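Long-range contacts in endo-alpha-mannosidase (Bacteroides thetaiotaomicron, PDB 4ACY), which hydrolyses internal alpha-mannosidic links, probably in N-glycan-type mannose chains, as an endo-acting glycoside hydrolase of family GH99: residues 279-284 and 305-310; 283-288 and 332-337; 245-250 and 275-280. All coordinates share one frame; numbering follows the deposited sequence.

Contact 1: residues 279-284 and 305-310; sequences PSVGPG and KYYDDM
Tyr306, Tyr307 and Met310, all near the start of helix 305-316, close round the chain as it leaves strand 276-281. Packing is tightest at Gly282 and Pro283. Gly282 O sits between the two tyrosines, at the edge of each ring and near its plane, 3.4 Å from Tyr306 CE1 and 3.4 Å from Tyr307 CD1. Pro283 CB lies over a face of the Tyr307 ring in a CH-pi contact, 4.2 Å from the ring centroid. Further along the same ring edge, Tyr307 CE1 is 3.8 Å from Val281 CG1. Tyr307 CG is anti to the backbone N (chi1 -163°), and this lays the ring along the chain from Pro283 to Val281. Met310, a selenomethionine in this derivative, slides past Val281 as an extended chain. Its SE comes 3.5 Å from Gly282 N, which is buried and has no hydrogen-bond partner. The tyrosine hydroxyls bond elsewhere: Tyr306 OH to Ala250 O and Thr252 N, Tyr307 OH to Thr364. Shortening Tyr307 to an alanine would probably strip Pro283 and Val281 of their aromatic cover and leave Thr364 without its hydroxyl mate. The solvent side is looser. There Lys305 and Asp309 are exposed, take no part in the packing and pair with each other, Lys305 NZ to Asp309 OD2 at 2.8 Å. One water also joins the segments: it donates to Pro283 O at 2.7 Å and accepts from Tyr307 N at 2.9 Å. This is a strand and its following helix packed together, as in the beta-alpha units of a TIM barrel.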
loop_
_atom_site.group_PDB
_atom_site.type_symbol
_atom_site.label_atom_id
_atom_site.label_comp_id
_atom_site.label_asym_id
_atom_site.label_seq_id
_atom_site.Cartn_x
_atom_site.Cartn_y
_atom_site.Cartn_z
ATOM N N PRO A 279 6.297 -6.689 7.264
ATOM C CA PRO A 279 4.945 -7.249 7.251
ATOM C C PRO A 279 3.947 -6.164 6.870
ATOM O O PRO A 279 4.208 -4.970 7.096
ATOM C CB PRO A 279 4.714 -7.676 8.701
ATOM C CG PRO A 279 5.697 -6.841 9.512
ATOM C CD PRO A 279 6.891 -6.681 8.612
ATOM N N SER A 280 2.829 -6.580 6.280
ATOM C CA SER A 280 1.735 -5.668 5.992
ATOM C C SER A 280 0.529 -5.982 6.860
ATOM O O SER A 280 0.072 -7.129 6.917
ATOM C CB SER A 280 1.353 -5.709 4.508
ATOM O OG SER A 280 2.478 -5.443 3.680
ATOM N N VAL A 281 0.056 -4.950 7.555
ATOM C CA VAL A 281 -1.082 -5.050 8.474
ATOM C C VAL A 281 -2.262 -4.263 7.953
ATOM O O VAL A 281 -2.097 -3.149 7.442
ATOM C CB VAL A 281 -0.691 -4.495 9.881
ATOM C CG1 VAL A 281 -1.882 -4.502 10.847
ATOM C CG2 VAL A 281 0.482 -5.304 10.440
ATOM N N GLY A 282 -3.459 -4.833 8.094
ATOM C CA GLY A 282 -4.682 -4.145 7.708
ATOM C C GLY A 282 -5.809 -4.295 8.726
ATOM O O GLY A 282 -5.766 -5.197 9.567
ATOM N N PRO A 283 -6.837 -3.438 8.627
ATOM C CA PRO A 283 -7.912 -3.405 9.643
ATOM C C PRO A 283 -9.074 -4.354 9.345
ATOM O O PRO A 283 -9.976 -4.525 10.182
ATOM C CB PRO A 283 -8.377 -1.945 9.602
ATOM C CG PRO A 283 -8.145 -1.525 8.205
ATOM C CD PRO A 283 -6.874 -2.246 7.761
ATOM N N GLY A 284 -9.043 -4.957 8.154
ATOM C CA GLY A 284 -10.090 -5.860 7.689
ATOM C C GLY A 284 -9.930 -6.064 6.195
ATOM O O GLY A 284 -8.934 -5.631 5.599
ATOM N N LYS A 305 -10.917 -5.235 16.591
ATOM C CA LYS A 305 -10.180 -6.407 17.080
ATOM C C LYS A 305 -9.258 -7.024 16.027
ATOM O O LYS A 305 -8.155 -7.474 16.342
ATOM C CB LYS A 305 -11.129 -7.475 17.627
ATOM C CG LYS A 305 -10.384 -8.611 18.321
ATOM C CD LYS A 305 -11.337 -9.671 18.865
ATOM C CE LYS A 305 -10.568 -10.735 19.640
ATOM N NZ LYS A 305 -9.759 -11.614 18.742
ATOM N N TYR A 306 -9.726 -7.051 14.784
ATOM C CA TYR A 306 -8.954 -7.644 13.702
ATOM C C TYR A 306 -7.647 -6.877 13.526
ATOM O O TYR A 306 -6.574 -7.472 13.459
ATOM C CB TYR A 306 -9.771 -7.608 12.420
ATOM C CG TYR A 306 -9.060 -8.232 11.237
ATOM C CD1 TYR A 306 -8.234 -7.468 10.428
ATOM C CD2 TYR A 306 -9.221 -9.586 10.936
ATOM C CE1 TYR A 306 -7.571 -8.030 9.331
ATOM C CE2 TYR A 306 -8.575 -10.160 9.838
ATOM C CZ TYR A 306 -7.754 -9.375 9.045
ATOM O OH TYR A 306 -7.126 -9.915 7.948
ATOM N N TYR A 307 -7.756 -5.550 13.483
ATOM C CA TYR A 307 -6.594 -4.681 13.335
ATOM C C TYR A 307 -5.641 -4.854 14.518
ATOM O O TYR A 307 -4.449 -5.021 14.328
ATOM C CB TYR A 307 -7.062 -3.239 13.261
ATOM C CG TYR A 307 -6.075 -2.224 12.722
ATOM C CD1 TYR A 307 -5.214 -2.533 11.654
ATOM C CD2 TYR A 307 -6.054 -0.918 13.238
ATOM C CE1 TYR A 307 -4.332 -1.582 11.133
ATOM C CE2 TYR A 307 -5.175 0.047 12.717
ATOM C CZ TYR A 307 -4.327 -0.289 11.667
ATOM O OH TYR A 307 -3.460 0.648 11.133
ATOM N N ASP A 308 -6.181 -4.801 15.736
ATOM C CA ASP A 308 -5.369 -5.027 16.942
ATOM C C ASP A 308 -4.575 -6.315 16.880
ATOM O O ASP A 308 -3.382 -6.325 17.166
ATOM C CB ASP A 308 -6.238 -5.071 18.201
ATOM C CG ASP A 308 -6.796 -3.729 18.594
ATOM O OD1 ASP A 308 -6.454 -2.682 17.983
ATOM O OD2 ASP A 308 -7.628 -3.731 19.532
ATOM N N ASP A 309 -5.240 -7.418 16.547
ATOM C CA ASP A 309 -4.569 -8.718 16.499
ATOM C C ASP A 309 -3.437 -8.744 15.463
ATOM O O ASP A 309 -2.333 -9.257 15.718
ATOM C CB ASP A 309 -5.581 -9.836 16.195
ATOM C CG ASP A 309 -6.518 -10.147 17.372
ATOM O OD1 ASP A 309 -6.236 -9.761 18.526
ATOM O OD2 ASP A 309 -7.546 -10.818 17.150
HETATM N N MSE A 310 -3.717 -8.181 14.291
HETATM C CA MSE A 310 -2.752 -8.217 13.197
HETATM C C MSE A 310 -1.559 -7.297 13.483
HETATM O O MSE A 310 -0.406 -7.673 13.241
HETATM C CB MSE A 310 -3.415 -7.850 11.863
HETATM C CG MSE A 310 -2.601 -8.281 10.653
HETATM SE SE MSE A 310 -3.692 -8.232 9.057
HETATM C CE MSE A 310 -2.554 -9.282 7.875
HETATM O O HOH W 1 -10.272 -4.247 12.870
#

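Contact 2: residues 283-288 and 332-337; sequences PGYIDT and EGTQIE
At the C-terminal ends of the TIM-barrel strands, where enzymes of this fold carry their active sites, Tyr285 and Ile286 meet Glu332. The two loops follow strands 276-281 and 322-324 and run roughly antiparallel here. One backbone bond ties them: Ile286 N to Glu332 O at 3.0 Å, with an angle of 152° at the hydrogen. The same Glu332 O lies 3.5 Å above the plane of the Tyr285 ring, over its centre. Tyr285 CG is anti to the backbone N (chi1 -172°), which carries the ring back over Glu332 O although its CB points away. Tyr285 OH is fixed by its own loop, donating to Asp287 OD2 at 2.6 Å from above the carboxylate plane, 55° out of it. The Glu332 side chain crosses the ring, and its CB lies 3.7 Å from Tyr285 CE2. Arg291 forms salt bridges with both Asp287 OD2 and Glu332 OE2, so one guanidinium links the two carboxylates.

Thr334 lies beside Tyr285 and points the same way, its CG2 3.5 Å from Tyr285 CD2. That methyl also touches Gly284 O, which is buried and has no hydrogen-bond partner. Thr334 OG1 turns to Ser326 instead. Gly333 has a positive phi and packs its CA 3.4 Å from Ile286 O, where a side chain would clash. At the other end Pro283 CG meets Ile336 CG2, and Pro283 CD presses on Thr334 O at 3.1 Å.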
loop_
_atom_site.group_PDB
_atom_site.type_symbol
_atom_site.label_atom_id
_atom_site.label_comp_id
_atom_site.label_asym_id
_atom_site.label_seq_id
_atom_site.Cartn_x
_atom_site.Cartn_y
_atom_site.Cartn_z
ATOM N N PRO A 283 -6.837 -3.438 8.627
ATOM C CA PRO A 283 -7.912 -3.405 9.643
ATOM C C PRO A 283 -9.074 -4.354 9.345
ATOM O O PRO A 283 -9.976 -4.525 10.182
ATOM C CB PRO A 283 -8.377 -1.945 9.602
ATOM C CG PRO A 283 -8.145 -1.525 8.205
ATOM C CD PRO A 283 -6.874 -2.246 7.761
ATOM N N GLY A 284 -9.043 -4.957 8.154
ATOM C CA GLY A 284 -10.090 -5.860 7.689
ATOM C C GLY A 284 -9.930 -6.064 6.195
ATOM O O GLY A 284 -8.934 -5.631 5.599
ATOM N N TYR A 285 -10.900 -6.729 5.578
ATOM C CA TYR A 285 -10.888 -6.908 4.120
ATOM C C TYR A 285 -12.313 -7.167 3.669
ATOM O O TYR A 285 -13.023 -7.994 4.267
ATOM C CB TYR A 285 -9.984 -8.079 3.675
ATOM C CG TYR A 285 -9.834 -8.103 2.160
ATOM C CD1 TYR A 285 -10.872 -8.577 1.332
ATOM C CD2 TYR A 285 -8.702 -7.555 1.555
ATOM C CE1 TYR A 285 -10.750 -8.549 -0.064
ATOM C CE2 TYR A 285 -8.570 -7.505 0.162
ATOM C CZ TYR A 285 -9.586 -8.006 -0.642
ATOM O OH TYR A 285 -9.439 -7.946 -2.021
ATOM N N ILE A 286 -12.741 -6.436 2.648
ATOM C CA ILE A 286 -13.964 -6.780 1.926
ATOM C C ILE A 286 -13.994 -6.097 0.564
ATOM O O ILE A 286 -13.837 -4.868 0.450
ATOM C CB ILE A 286 -15.270 -6.535 2.745
ATOM C CG1 ILE A 286 -16.494 -6.920 1.901
ATOM C CG2 ILE A 286 -15.345 -5.070 3.222
ATOM C CD1 ILE A 286 -17.815 -7.094 2.706
ATOM N N ASP A 287 -14.163 -6.898 -0.487
ATOM C CA ASP A 287 -14.154 -6.326 -1.833
ATOM C C ASP A 287 -15.325 -6.823 -2.676
ATOM O O ASP A 287 -15.231 -6.864 -3.895
ATOM C CB ASP A 287 -12.818 -6.614 -2.546
ATOM C CG ASP A 287 -12.607 -8.093 -2.828
ATOM O OD1 ASP A 287 -13.472 -8.909 -2.472
ATOM O OD2 ASP A 287 -11.550 -8.447 -3.376
ATOM N N THR A 288 -16.427 -7.176 -2.025
ATOM C CA THR A 288 -17.523 -7.807 -2.757
ATOM C C THR A 288 -18.334 -6.907 -3.684
ATOM O O THR A 288 -19.130 -7.428 -4.482
ATOM C CB THR A 288 -18.466 -8.594 -1.841
ATOM O OG1 THR A 288 -18.936 -7.736 -0.795
ATOM C CG2 THR A 288 -17.754 -9.793 -1.234
ATOM N N GLU A 332 -11.039 -2.533 -1.776
ATOM C CA GLU A 332 -10.764 -3.774 -1.063
ATOM C C GLU A 332 -11.112 -3.717 0.421
ATOM O O GLU A 332 -10.896 -4.680 1.151
ATOM C CB GLU A 332 -9.306 -4.191 -1.266
ATOM C CG GLU A 332 -9.053 -4.550 -2.728
ATOM C CD GLU A 332 -7.695 -5.140 -2.985
ATOM O OE1 GLU A 332 -6.753 -4.900 -2.189
ATOM O OE2 GLU A 332 -7.551 -5.809 -4.044
ATOM N N GLY A 333 -11.688 -2.597 0.842
ATOM C CA GLY A 333 -12.210 -2.493 2.209
ATOM C C GLY A 333 -11.110 -2.576 3.246
ATOM O O GLY A 333 -11.339 -3.006 4.380
ATOM N N THR A 334 -9.901 -2.197 2.849
ATOM C CA THR A 334 -8.767 -2.268 3.765
ATOM C C THR A 334 -8.377 -0.905 4.326
ATOM O O THR A 334 -7.408 -0.825 5.064
ATOM C CB THR A 334 -7.527 -2.897 3.086
ATOM O OG1 THR A 334 -7.176 -2.125 1.935
ATOM C CG2 THR A 334 -7.816 -4.342 2.672
ATOM N N GLN A 335 -9.137 0.145 3.991
ATOM C CA GLN A 335 -8.745 1.529 4.294
ATOM C C GLN A 335 -8.771 1.841 5.792
ATOM O O GLN A 335 -9.651 1.362 6.510
ATOM C CB GLN A 335 -9.600 2.533 3.497
ATOM C CG GLN A 335 -11.032 2.766 3.996
ATOM C CD GLN A 335 -11.963 1.540 3.907
ATOM O OE1 GLN A 335 -11.834 0.682 3.016
ATOM N NE2 GLN A 335 -12.910 1.470 4.818
ATOM N N ILE A 336 -7.790 2.612 6.252
ATOM C CA ILE A 336 -7.903 3.186 7.604
ATOM C C ILE A 336 -8.488 4.586 7.504
ATOM O O ILE A 336 -8.883 5.169 8.533
ATOM C CB ILE A 336 -6.567 3.153 8.397
ATOM C CG1 ILE A 336 -5.490 3.974 7.673
ATOM C CG2 ILE A 336 -6.112 1.687 8.678
ATOM C CD1 ILE A 336 -4.248 4.192 8.542
ATOM N N GLU A 337 -8.579 5.098 6.275
ATOM C CA GLU A 337 -9.191 6.406 5.997
ATOM C C GLU A 337 -10.614 6.468 6.569
ATOM O O GLU A 337 -11.355 5.466 6.535
ATOM C CB GLU A 337 -9.184 6.732 4.505
ATOM C CG GLU A 337 -9.622 8.171 4.232
ATOM C CD GLU A 337 -9.631 8.568 2.798
ATOM O OE1 GLU A 337 -9.215 7.771 1.916
ATOM O OE2 GLU A 337 -10.061 9.716 2.539
#

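Contact 3: residues 245-250 and 275-280; sequences FYTYFA and KLFIPS
Two short backbone bonds pin Phe245 between Leu276 and Ile278. Phe245 N gives its hydrogen to Leu276 O at 2.8 Å, and Ile278 N gives its own to Phe245 O at 2.8 Å. Further along, side-chain hydroxyls take over. Ser280 N donates to Thr247 OG1 at 2.9 Å, while a weak bond runs from Tyr248 N to Ser280 OG. Ser280 OG also bonds Ser323 OG of strand 322-324. Thr247 OG1 stands between its backbone N and carbonyl carbon (chi1 63°), facing Ser280. It also donates to a water at 2.6 Å, and that water donates in turn to Phe249 O and Ser280 O. Thr247 OG1 thus acts as acceptor and donor at once. Ile278 O finds no hydrogen-bond partner, although Tyr246 CA approaches it at 3.2 Å in a CA-H...O contact.

Outside this polar row the two phenylalanines pack. The planes of the Phe245 and Phe277 rings are 24° apart, and the rings are slid so far that they barely overlap, with centroids 5.3 Å from each other. The closest touch is Phe245 CE2 to Phe277 CD1, 3.3 Å. Phe277 CA lies over a face of the Phe245 ring in a CH-pi contact. Pro279 CD sits over the centre of a Phe277 face, 3.7 Å above it, and Thr247 CG2 meets the edge of the same ring.

The two segments bring neighbouring parallel barrel strands together, 244-246 and 276-281, which helix 263-272 connects as a beta-alpha-beta unit. Phe245 and Phe277 pack against Ala270 of that helix. Tyr246 and Ile278 point to the barrel interior, where Tyr246 OH bonds His152 and both side chains reach Phe191 of strand 189-192.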
loop_
_atom_site.group_PDB
_atom_site.type_symbol
_atom_site.label_atom_id
_atom_site.label_comp_id
_atom_site.label_asym_id
_atom_site.label_seq_id
_atom_site.Cartn_x
_atom_site.Cartn_y
_atom_site.Cartn_z
ATOM N N PHE A 245 11.590 -8.023 1.699
ATOM C CA PHE A 245 10.293 -8.555 1.256
ATOM C C PHE A 245 9.136 -8.048 2.096
ATOM O O PHE A 245 9.294 -7.762 3.282
ATOM C CB PHE A 245 10.300 -10.096 1.256
ATOM C CG PHE A 245 10.705 -10.710 2.558
ATOM C CD1 PHE A 245 12.054 -10.877 2.872
ATOM C CD2 PHE A 245 9.745 -11.171 3.462
ATOM C CE1 PHE A 245 12.439 -11.464 4.092
ATOM C CE2 PHE A 245 10.123 -11.768 4.674
ATOM C CZ PHE A 245 11.472 -11.913 4.983
ATOM N N TYR A 246 7.962 -7.946 1.466
ATOM C CA TYR A 246 6.735 -7.548 2.164
ATOM C C TYR A 246 5.610 -8.472 1.769
ATOM O O TYR A 246 5.777 -9.285 0.847
ATOM C CB TYR A 246 6.367 -6.072 1.901
ATOM C CG TYR A 246 5.779 -5.734 0.534
ATOM C CD1 TYR A 246 6.479 -6.000 -0.655
ATOM C CD2 TYR A 246 4.533 -5.100 0.437
ATOM C CE1 TYR A 246 5.924 -5.666 -1.915
ATOM C CE2 TYR A 246 3.984 -4.734 -0.801
ATOM C CZ TYR A 246 4.681 -5.034 -1.979
ATOM O OH TYR A 246 4.174 -4.689 -3.214
ATOM N N THR A 247 4.485 -8.356 2.463
ATOM C CA THR A 247 3.428 -9.374 2.367
ATOM C C THR A 247 2.146 -8.864 1.727
ATOM O O THR A 247 1.353 -9.656 1.196
ATOM C CB THR A 247 3.117 -10.003 3.729
ATOM O OG1 THR A 247 2.619 -9.006 4.626
ATOM C CG2 THR A 247 4.381 -10.636 4.318
ATOM N N TYR A 248 1.966 -7.543 1.799
ATOM C CA TYR A 248 0.828 -6.802 1.252
ATOM C C TYR A 248 -0.579 -7.150 1.772
ATOM O O TYR A 248 -1.243 -6.313 2.384
ATOM C CB TYR A 248 0.818 -6.693 -0.292
ATOM C CG TYR A 248 -0.256 -5.720 -0.677
ATOM C CD1 TYR A 248 -0.059 -4.353 -0.495
ATOM C CD2 TYR A 248 -1.520 -6.166 -1.093
ATOM C CE1 TYR A 248 -1.076 -3.436 -0.761
ATOM C CE2 TYR A 248 -2.558 -5.242 -1.365
ATOM C CZ TYR A 248 -2.316 -3.887 -1.198
ATOM O OH TYR A 248 -3.308 -2.956 -1.467
ATOM N N PHE A 249 -1.045 -8.364 1.477
ATOM C CA PHE A 249 -2.472 -8.680 1.620
ATOM C C PHE A 249 -2.985 -8.509 3.044
ATOM O O PHE A 249 -2.410 -9.043 3.973
ATOM C CB PHE A 249 -2.749 -10.083 1.079
ATOM C CG PHE A 249 -2.319 -10.238 -0.338
ATOM C CD1 PHE A 249 -3.034 -9.602 -1.358
ATOM C CD2 PHE A 249 -1.171 -10.956 -0.657
ATOM C CE1 PHE A 249 -2.625 -9.696 -2.690
ATOM C CE2 PHE A 249 -0.749 -11.063 -1.988
ATOM C CZ PHE A 249 -1.478 -10.434 -3.005
ATOM N N ALA A 250 -4.064 -7.743 3.197
ATOM C CA ALA A 250 -4.566 -7.418 4.533
ATOM C C ALA A 250 -5.386 -8.550 5.123
ATOM O O ALA A 250 -5.663 -8.547 6.323
ATOM C CB ALA A 250 -5.396 -6.171 4.492
ATOM N N LYS A 275 18.256 -9.496 5.096
ATOM C CA LYS A 275 17.150 -8.899 4.330
ATOM C C LYS A 275 16.195 -8.171 5.272
ATOM O O LYS A 275 16.151 -8.467 6.467
ATOM C CB LYS A 275 16.380 -9.975 3.539
ATOM C CG LYS A 275 17.206 -10.757 2.507
ATOM C CD LYS A 275 17.832 -9.849 1.437
ATOM C CE LYS A 275 18.623 -10.656 0.421
ATOM N NZ LYS A 275 19.452 -9.815 -0.502
ATOM N N LEU A 276 15.422 -7.226 4.731
ATOM C CA LEU A 276 14.428 -6.509 5.509
ATOM C C LEU A 276 13.067 -7.138 5.327
ATOM O O LEU A 276 12.560 -7.202 4.206
ATOM C CB LEU A 276 14.344 -5.048 5.074
ATOM C CG LEU A 276 15.513 -4.121 5.407
ATOM C CD1 LEU A 276 15.184 -2.759 4.830
ATOM C CD2 LEU A 276 15.712 -4.021 6.917
ATOM N N PHE A 277 12.490 -7.606 6.426
ATOM C CA PHE A 277 11.109 -8.093 6.437
ATOM C C PHE A 277 10.175 -6.941 6.784
ATOM O O PHE A 277 10.317 -6.304 7.843
ATOM C CB PHE A 277 10.980 -9.223 7.462
ATOM C CG PHE A 277 9.563 -9.653 7.766
ATOM C CD1 PHE A 277 8.596 -9.794 6.757
ATOM C CD2 PHE A 277 9.208 -9.956 9.079
ATOM C CE1 PHE A 277 7.309 -10.224 7.077
ATOM C CE2 PHE A 277 7.940 -10.387 9.402
ATOM C CZ PHE A 277 6.983 -10.529 8.397
ATOM N N ILE A 278 9.211 -6.681 5.901
ATOM C CA ILE A 278 8.233 -5.623 6.164
ATOM C C ILE A 278 6.825 -6.224 6.112
ATOM O O ILE A 278 6.228 -6.295 5.043
ATOM C CB ILE A 278 8.373 -4.429 5.156
ATOM C CG1 ILE A 278 9.849 -3.980 5.062
ATOM C CG2 ILE A 278 7.415 -3.286 5.556
ATOM C CD1 ILE A 278 10.042 -2.740 4.210
ATOM N N PRO A 279 6.297 -6.689 7.264
ATOM C CA PRO A 279 4.945 -7.249 7.251
ATOM C C PRO A 279 3.947 -6.164 6.870
ATOM O O PRO A 279 4.208 -4.970 7.096
ATOM C CB PRO A 279 4.714 -7.676 8.701
ATOM C CG PRO A 279 5.697 -6.841 9.512
ATOM C CD PRO A 279 6.891 -6.681 8.612
ATOM N N SER A 280 2.829 -6.580 6.280
ATOM C CA SER A 280 1.735 -5.668 5.992
ATOM C C SER A 280 0.529 -5.982 6.860
ATOM O O SER A 280 0.072 -7.129 6.917
ATOM C CB SER A 280 1.353 -5.709 4.508
ATOM O OG SER A 280 2.478 -5.443 3.680
HETATM O O HOH W 2 0.065 -9.255 5.232
#

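All three contacts are buried; only contact 1 includes exposed residues, Lys305 and Asp309. Contact 3 joins two neighbouring strands, contact 1 sets a strand end against its following helix, and contact 2 ties two loops beyond the strands. Contacts 1 and 3 share Pro279 and Ser280; contacts 1 and 2 share Pro283 and Gly284. Contact 3 rests on two backbone bonds, two bonds through side-chain hydroxyls and aromatic packing, contact 1 on rings and a selenomethionine with one bridging water, and contact 2 on a single backbone bond beside a charged cluster. Ala250 of contact 3 reaches the other two: its O bonds Tyr306 OH, and its CB packs on Gly284 O and Thr334 CG2.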